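Local structure of trehalose-6-phosphate phosphatase related protein (Thermoplasma acidophilum, 1U02) at residues I63-A68 with K111-L116; D83-V88 with F141-Y146. The protein removes the phosphate from trehalose 6-phosphate to give free trehalose, a magnesium-dependent step of trehalose biosynthesis. All blocks are in the same frame, centred on the assembly; numbering follows the deposited sequence.

Contact 1 of 2, residues I63-A68 with K111-L116; sequences ICYHGA and KNLAVL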
loop_
_atom_site.group_PDB
_atom_site.type_symbol
_atom_site.label_atom_id
_atom_site.label_comp_id
_atom_site.label_asym_id
_atom_site.label_seq_id
_atom_site.Cartn_x
_atom_site.Cartn_y
_atom_site.Cartn_z
ATOM N N ILE A 63 7.946 -0.108 -2.888
ATOM C CA ILE A 63 7.177 -0.176 -4.115
ATOM C C ILE A 63 5.889 0.530 -3.694
ATOM O O ILE A 63 5.133 0.005 -2.879
ATOM C CB ILE A 63 6.878 -1.645 -4.522
ATOM C CG1 ILE A 63 8.184 -2.353 -4.895
ATOM C CG2 ILE A 63 5.920 -1.680 -5.708
ATOM C CD1 ILE A 63 8.029 -3.847 -5.152
ATOM N N CYS A 64 5.660 1.730 -4.226
ATOM C CA CYS A 64 4.478 2.517 -3.866
ATOM C C CYS A 64 3.420 2.596 -4.958
ATOM O O CYS A 64 3.666 2.201 -6.097
ATOM C CB CYS A 64 4.913 3.930 -3.472
ATOM S SG CYS A 64 6.076 3.948 -2.077
ATOM N N TYR A 65 2.243 3.108 -4.597
ATOM C CA TYR A 65 1.127 3.236 -5.538
ATOM C C TYR A 65 0.846 1.893 -6.217
ATOM O O TYR A 65 0.533 1.842 -7.410
ATOM C CB TYR A 65 1.442 4.275 -6.621
ATOM C CG TYR A 65 1.667 5.693 -6.140
ATOM C CD1 TYR A 65 0.637 6.423 -5.547
ATOM C CD2 TYR A 65 2.893 6.327 -6.335
ATOM C CE1 TYR A 65 0.819 7.751 -5.162
ATOM C CE2 TYR A 65 3.089 7.659 -5.955
ATOM C CZ TYR A 65 2.046 8.363 -5.374
ATOM O OH TYR A 65 2.221 9.683 -5.040
ATOM N N HIS A 66 0.968 0.808 -5.458
ATOM C CA HIS A 66 0.727 -0.530 -5.990
ATOM C C HIS A 66 1.648 -0.853 -7.169
ATOM O O HIS A 66 1.345 -1.730 -7.983
ATOM C CB HIS A 66 -0.741 -0.675 -6.418
ATOM C CG HIS A 66 -1.703 -0.726 -5.270
ATOM N ND1 HIS A 66 -1.913 -1.866 -4.526
ATOM C CD2 HIS A 66 -2.491 0.232 -4.724
ATOM C CE1 HIS A 66 -2.790 -1.610 -3.569
ATOM N NE2 HIS A 66 -3.155 -0.344 -3.668
ATOM N N GLY A 67 2.770 -0.139 -7.252
ATOM C CA GLY A 67 3.724 -0.382 -8.323
ATOM C C GLY A 67 3.996 0.749 -9.303
ATOM O O GLY A 67 4.934 0.653 -10.091
ATOM N N ALA A 68 3.211 1.825 -9.263
ATOM C CA ALA A 68 3.416 2.934 -10.196
ATOM C C ALA A 68 4.739 3.667 -9.987
ATOM O O ALA A 68 5.300 4.231 -10.926
ATOM C CB ALA A 68 2.257 3.924 -10.100
ATOM N N LYS A 111 -2.266 12.893 -3.501
ATOM C CA LYS A 111 -0.940 12.307 -3.673
ATOM C C LYS A 111 -0.523 12.592 -5.115
ATOM O O LYS A 111 -1.373 12.845 -5.964
ATOM C CB LYS A 111 -0.986 10.804 -3.399
ATOM C CG LYS A 111 -1.491 10.517 -1.994
ATOM C CD LYS A 111 -1.740 9.065 -1.714
ATOM C CE LYS A 111 -2.450 8.939 -0.370
ATOM N NZ LYS A 111 -2.479 7.556 0.142
ATOM N N ASN A 112 0.775 12.556 -5.398
ATOM C CA ASN A 112 1.235 12.845 -6.752
ATOM C C ASN A 112 0.662 11.928 -7.831
ATOM O O ASN A 112 0.426 12.371 -8.958
ATOM C CB ASN A 112 2.764 12.815 -6.819
ATOM C CG ASN A 112 3.398 13.905 -5.984
ATOM O OD1 ASN A 112 2.863 15.006 -5.883
ATOM N ND2 ASN A 112 4.551 13.611 -5.394
ATOM N N LEU A 113 0.438 10.660 -7.502
ATOM C CA LEU A 113 -0.100 9.730 -8.494
ATOM C C LEU A 113 -1.401 9.056 -8.080
ATOM O O LEU A 113 -1.714 7.952 -8.534
ATOM C CB LEU A 113 0.946 8.669 -8.853
ATOM C CG LEU A 113 2.163 9.241 -9.600
ATOM C CD1 LEU A 113 3.232 8.168 -9.790
ATOM C CD2 LEU A 113 1.707 9.800 -10.950
ATOM N N ALA A 114 -2.168 9.724 -7.229
ATOM C CA ALA A 114 -3.445 9.169 -6.795
ATOM C C ALA A 114 -4.193 10.153 -5.920
ATOM O O ALA A 114 -3.590 11.005 -5.270
ATOM C CB ALA A 114 -3.225 7.860 -6.021
ATOM N N VAL A 115 -5.515 10.042 -5.936
ATOM C CA VAL A 115 -6.372 10.865 -5.096
ATOM C C VAL A 115 -7.310 9.860 -4.459
ATOM O O VAL A 115 -8.054 9.155 -5.147
ATOM C CB VAL A 115 -7.188 11.901 -5.892
ATOM C CG1 VAL A 115 -8.077 12.692 -4.933
ATOM C CG2 VAL A 115 -6.245 12.847 -6.629
ATOM N N LEU A 116 -7.251 9.783 -3.139
ATOM C CA LEU A 116 -8.060 8.840 -2.392
ATOM C C LEU A 116 -9.235 9.538 -1.715
ATOM O O LEU A 116 -9.055 10.521 -0.994
ATOM C CB LEU A 116 -7.166 8.134 -1.362
ATOM C CG LEU A 116 -7.714 7.003 -0.487
ATOM C CD1 LEU A 116 -6.558 6.139 0.012
ATOM C CD2 LEU A 116 -8.485 7.591 0.677
HETATM O O HOH W 1 4.661 10.727 -5.192
#

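Contact 2 of 2, residues D83-V88 with F141-Y146; sequences DRFLGV and FGVETY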
loop_
_atom_site.group_PDB
_atom_site.type_symbol
_atom_site.label_atom_id
_atom_site.label_comp_id
_atom_site.label_asym_id
_atom_site.label_seq_id
_atom_site.Cartn_x
_atom_site.Cartn_y
_atom_site.Cartn_z
ATOM N N ASP A 83 4.965 8.719 -14.625
ATOM C CA ASP A 83 5.154 10.147 -14.425
ATOM C C ASP A 83 4.366 10.974 -15.438
ATOM O O ASP A 83 4.198 12.182 -15.263
ATOM C CB ASP A 83 6.644 10.513 -14.439
ATOM C CG ASP A 83 7.366 9.992 -15.655
ATOM O OD1 ASP A 83 7.144 8.825 -16.023
ATOM O OD2 ASP A 83 8.173 10.751 -16.231
ATOM N N ARG A 84 3.856 10.319 -16.480
ATOM C CA ARG A 84 3.056 11.006 -17.493
ATOM C C ARG A 84 1.752 11.486 -16.870
ATOM O O ARG A 84 1.094 12.379 -17.406
ATOM C CB ARG A 84 2.714 10.062 -18.653
ATOM C CG ARG A 84 3.901 9.613 -19.493
ATOM C CD ARG A 84 3.472 8.540 -20.487
ATOM N NE ARG A 84 2.995 7.336 -19.805
ATOM C CZ ARG A 84 2.460 6.283 -20.418
ATOM N NH1 ARG A 84 2.322 6.276 -21.740
ATOM N NH2 ARG A 84 2.073 5.231 -19.707
ATOM N N PHE A 85 1.390 10.885 -15.739
ATOM C CA PHE A 85 0.151 11.220 -15.037
ATOM C C PHE A 85 0.264 12.280 -13.937
ATOM O O PHE A 85 -0.731 12.604 -13.293
ATOM C CB PHE A 85 -0.460 9.947 -14.439
ATOM C CG PHE A 85 -1.054 9.021 -15.461
ATOM C CD1 PHE A 85 -2.376 9.178 -15.879
ATOM C CD2 PHE A 85 -0.292 7.994 -16.017
ATOM C CE1 PHE A 85 -2.935 8.322 -16.837
ATOM C CE2 PHE A 85 -0.840 7.130 -16.978
ATOM C CZ PHE A 85 -2.165 7.297 -17.385
ATOM N N LEU A 86 1.457 12.819 -13.714
ATOM C CA LEU A 86 1.628 13.828 -12.670
ATOM C C LEU A 86 0.705 15.043 -12.828
ATOM O O LEU A 86 0.092 15.490 -11.860
ATOM C CB LEU A 86 3.089 14.292 -12.602
ATOM C CG LEU A 86 4.094 13.242 -12.108
ATOM C CD1 LEU A 86 5.510 13.808 -12.153
ATOM C CD2 LEU A 86 3.737 12.820 -10.686
ATOM N N GLY A 87 0.603 15.579 -14.039
ATOM C CA GLY A 87 -0.265 16.728 -14.242
ATOM C C GLY A 87 -1.734 16.367 -14.081
ATOM O O GLY A 87 -2.546 17.183 -13.636
ATOM N N VAL A 88 -2.075 15.134 -14.437
ATOM C CA VAL A 88 -3.449 14.656 -14.347
ATOM C C VAL A 88 -3.982 14.668 -12.919
ATOM O O VAL A 88 -5.037 15.236 -12.643
ATOM C CB VAL A 88 -3.572 13.227 -14.914
ATOM C CG1 VAL A 88 -5.005 12.734 -14.781
ATOM C CG2 VAL A 88 -3.152 13.225 -16.372
ATOM N N PHE A 141 -10.445 11.934 -17.219
ATOM C CA PHE A 141 -8.990 11.981 -17.177
ATOM C C PHE A 141 -8.279 10.711 -17.612
ATOM O O PHE A 141 -7.049 10.681 -17.686
ATOM C CB PHE A 141 -8.539 12.362 -15.774
ATOM C CG PHE A 141 -8.842 13.784 -15.419
ATOM C CD1 PHE A 141 -7.936 14.796 -15.725
ATOM C CD2 PHE A 141 -10.046 14.120 -14.809
ATOM C CE1 PHE A 141 -8.225 16.128 -15.424
ATOM C CE2 PHE A 141 -10.348 15.443 -14.504
ATOM C CZ PHE A 141 -9.436 16.450 -14.812
ATOM N N GLY A 142 -9.044 9.664 -17.895
ATOM C CA GLY A 142 -8.437 8.420 -18.324
ATOM C C GLY A 142 -7.649 7.711 -17.239
ATOM O O GLY A 142 -6.589 7.139 -17.502
ATOM N N VAL A 143 -8.153 7.758 -16.011
ATOM C CA VAL A 143 -7.482 7.078 -14.917
ATOM C C VAL A 143 -8.332 5.903 -14.469
ATOM O O VAL A 143 -9.451 5.709 -14.951
ATOM C CB VAL A 143 -7.195 8.022 -13.725
ATOM C CG1 VAL A 143 -6.079 8.984 -14.100
ATOM C CG2 VAL A 143 -8.446 8.791 -13.344
ATOM N N GLU A 144 -7.791 5.126 -13.540
ATOM C CA GLU A 144 -8.442 3.926 -13.041
ATOM C C GLU A 144 -9.055 4.113 -11.657
ATOM O O GLU A 144 -8.521 4.853 -10.824
ATOM C CB GLU A 144 -7.395 2.810 -13.038
ATOM C CG GLU A 144 -7.779 1.503 -12.383
ATOM C CD GLU A 144 -6.644 0.495 -12.483
ATOM O OE1 GLU A 144 -6.272 0.145 -13.627
ATOM O OE2 GLU A 144 -6.119 0.072 -11.427
ATOM N N THR A 145 -10.177 3.440 -11.415
ATOM C CA THR A 145 -10.864 3.542 -10.134
ATOM C C THR A 145 -10.747 2.252 -9.314
ATOM O O THR A 145 -10.980 1.162 -9.822
ATOM C CB THR A 145 -12.371 3.862 -10.333
ATOM O OG1 THR A 145 -12.514 5.031 -11.152
ATOM C CG2 THR A 145 -13.041 4.124 -8.999
ATOM N N TYR A 146 -10.381 2.393 -8.044
ATOM C CA TYR A 146 -10.253 1.259 -7.132
ATOM C C TYR A 146 -11.278 1.429 -6.013
ATOM O O TYR A 146 -11.423 2.521 -5.461
ATOM C CB TYR A 146 -8.849 1.209 -6.518
ATOM C CG TYR A 146 -8.723 0.181 -5.415
ATOM C CD1 TYR A 146 -8.615 -1.179 -5.710
ATOM C CD2 TYR A 146 -8.756 0.561 -4.076
ATOM C CE1 TYR A 146 -8.542 -2.135 -4.698
ATOM C CE2 TYR A 146 -8.687 -0.384 -3.057
ATOM C CZ TYR A 146 -8.580 -1.731 -3.375
ATOM O OH TYR A 146 -8.512 -2.672 -2.375
#

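Contact 1 of 2, residues I63-A68 with K111-L116
Y65 reaches from the loop after strand 61-64 into the type I turn K111-A114, and the side chains of Y65 and L113 cross at about a right angle. CB of L113 sits over the ring centre, 3.6 Å from the centroid and 9° off the ring normal, a CH-pi contact, while CD1 of L113 covers the CD2-CE2 side at 3.9 Å from Y65 CE2. K111 CB lies in the ring plane at the edge, and A114 CB touches Y65 CE1 at 4.1 Å. With its CG anti to the carbonyl carbon (chi1 -62°), Y65 directs the ring toward the turn, where its hydroxyl takes a weak hydrogen bond from L113 N (N to OH 3.2 Å, 148°). One water, 2.7 Å from Y65 OH, accepts from N112 ND2 at 2.9 Å and so ties that amide to the same hydroxyl.

The turn links strands 107-111 and 114-118, so the ring docks the hairpin of the four-stranded antiparallel sheet against the HAD-type core. K111 forms a salt bridge with E51 through NZ; its side chain lies about 7 Å from that of D9, a magnesium ligand. A serine in place of Y65 would probably leave L113 CB without its aromatic face and the water without its phenol partner. The chemistry implies CH-pi and apolar packing, with a weak hydrogen bond and a water bridge at the hydroxyl.

Contact 2 of 2, residues D83-V88 with F141-Y146
F141 and V88 meet where one helix ends beside the first turn of another, and the ending carries the unusual feature: G142, with positive phi (69°), is the C-prime residue of a Schellman motif. Its two bonds, V143 N to A138 O and G142 N to R139 O, close helix 127-141 and turn the chain toward strand 144-147, an outermost strand of the four-stranded antiparallel sheet. Facing it, a 3-10 segment at D83-F85 runs into helix 86-96. L86 N bonds D83 O at 3.2 Å within that start.

No hydrogen bond crosses the contact; the segments are held by apolar packing, with 182 Å² buried over both sides. V88 carries the largest share. Its CG1 extends anti to the backbone N (chi1 179°), which brings this one methyl to the F141 side chain, 3.7 Å from F141 CB and as far from CD1, approaching the ring obliquely. The two side chains slide past each other in opposite directions. The same methyl also meets V143 CG1 at 4.0 Å, so a single branch of V88 bridges residues before and after the glycine.

F85, three residues earlier, extends the same packing: V143 CG1 touches it as well, 4.1 Å from F85 CD1, the two side chains again sliding past each other in opposite directions. Beyond the segments, F141 also packs on R91, I92 and D95 of helix 86-96. The contact thus joins the end of helix 127-141 and the lead into edge strand 144-147 to the start of helix 86-96, at the surface and away from the magnesium site; F85 also reaches V156 and P157 after strand 151-155. G142 O lies near the plane of the F85 ring, at its edge, where F85 CE1 stands 3.9 Å from G142 O.

The centres of contacts 1 and 2 lie about 10 Å apart, and their segments alternate along the chain: 63-68, 83-88, 111-116, 141-146. Both reach the four-stranded antiparallel sheet, contact 1 through the turn between strands 107-111 and 114-118, contact 2 through the lead into strand 144-147. They also touch directly: L113 CD2 is 3.6 Å from L86 CD2, so L113 packs on Y65 and on the start of helix 86-96. Contact 1 joins this sheet to the eight-stranded one, where D7, D9 and D179 bind magnesium at or just beyond the ends of strands 3-7 and 174-178. This is consistent with a HAD core covered by a smaller alpha/beta cap, contact 1 at their junction and contact 2 within the cap.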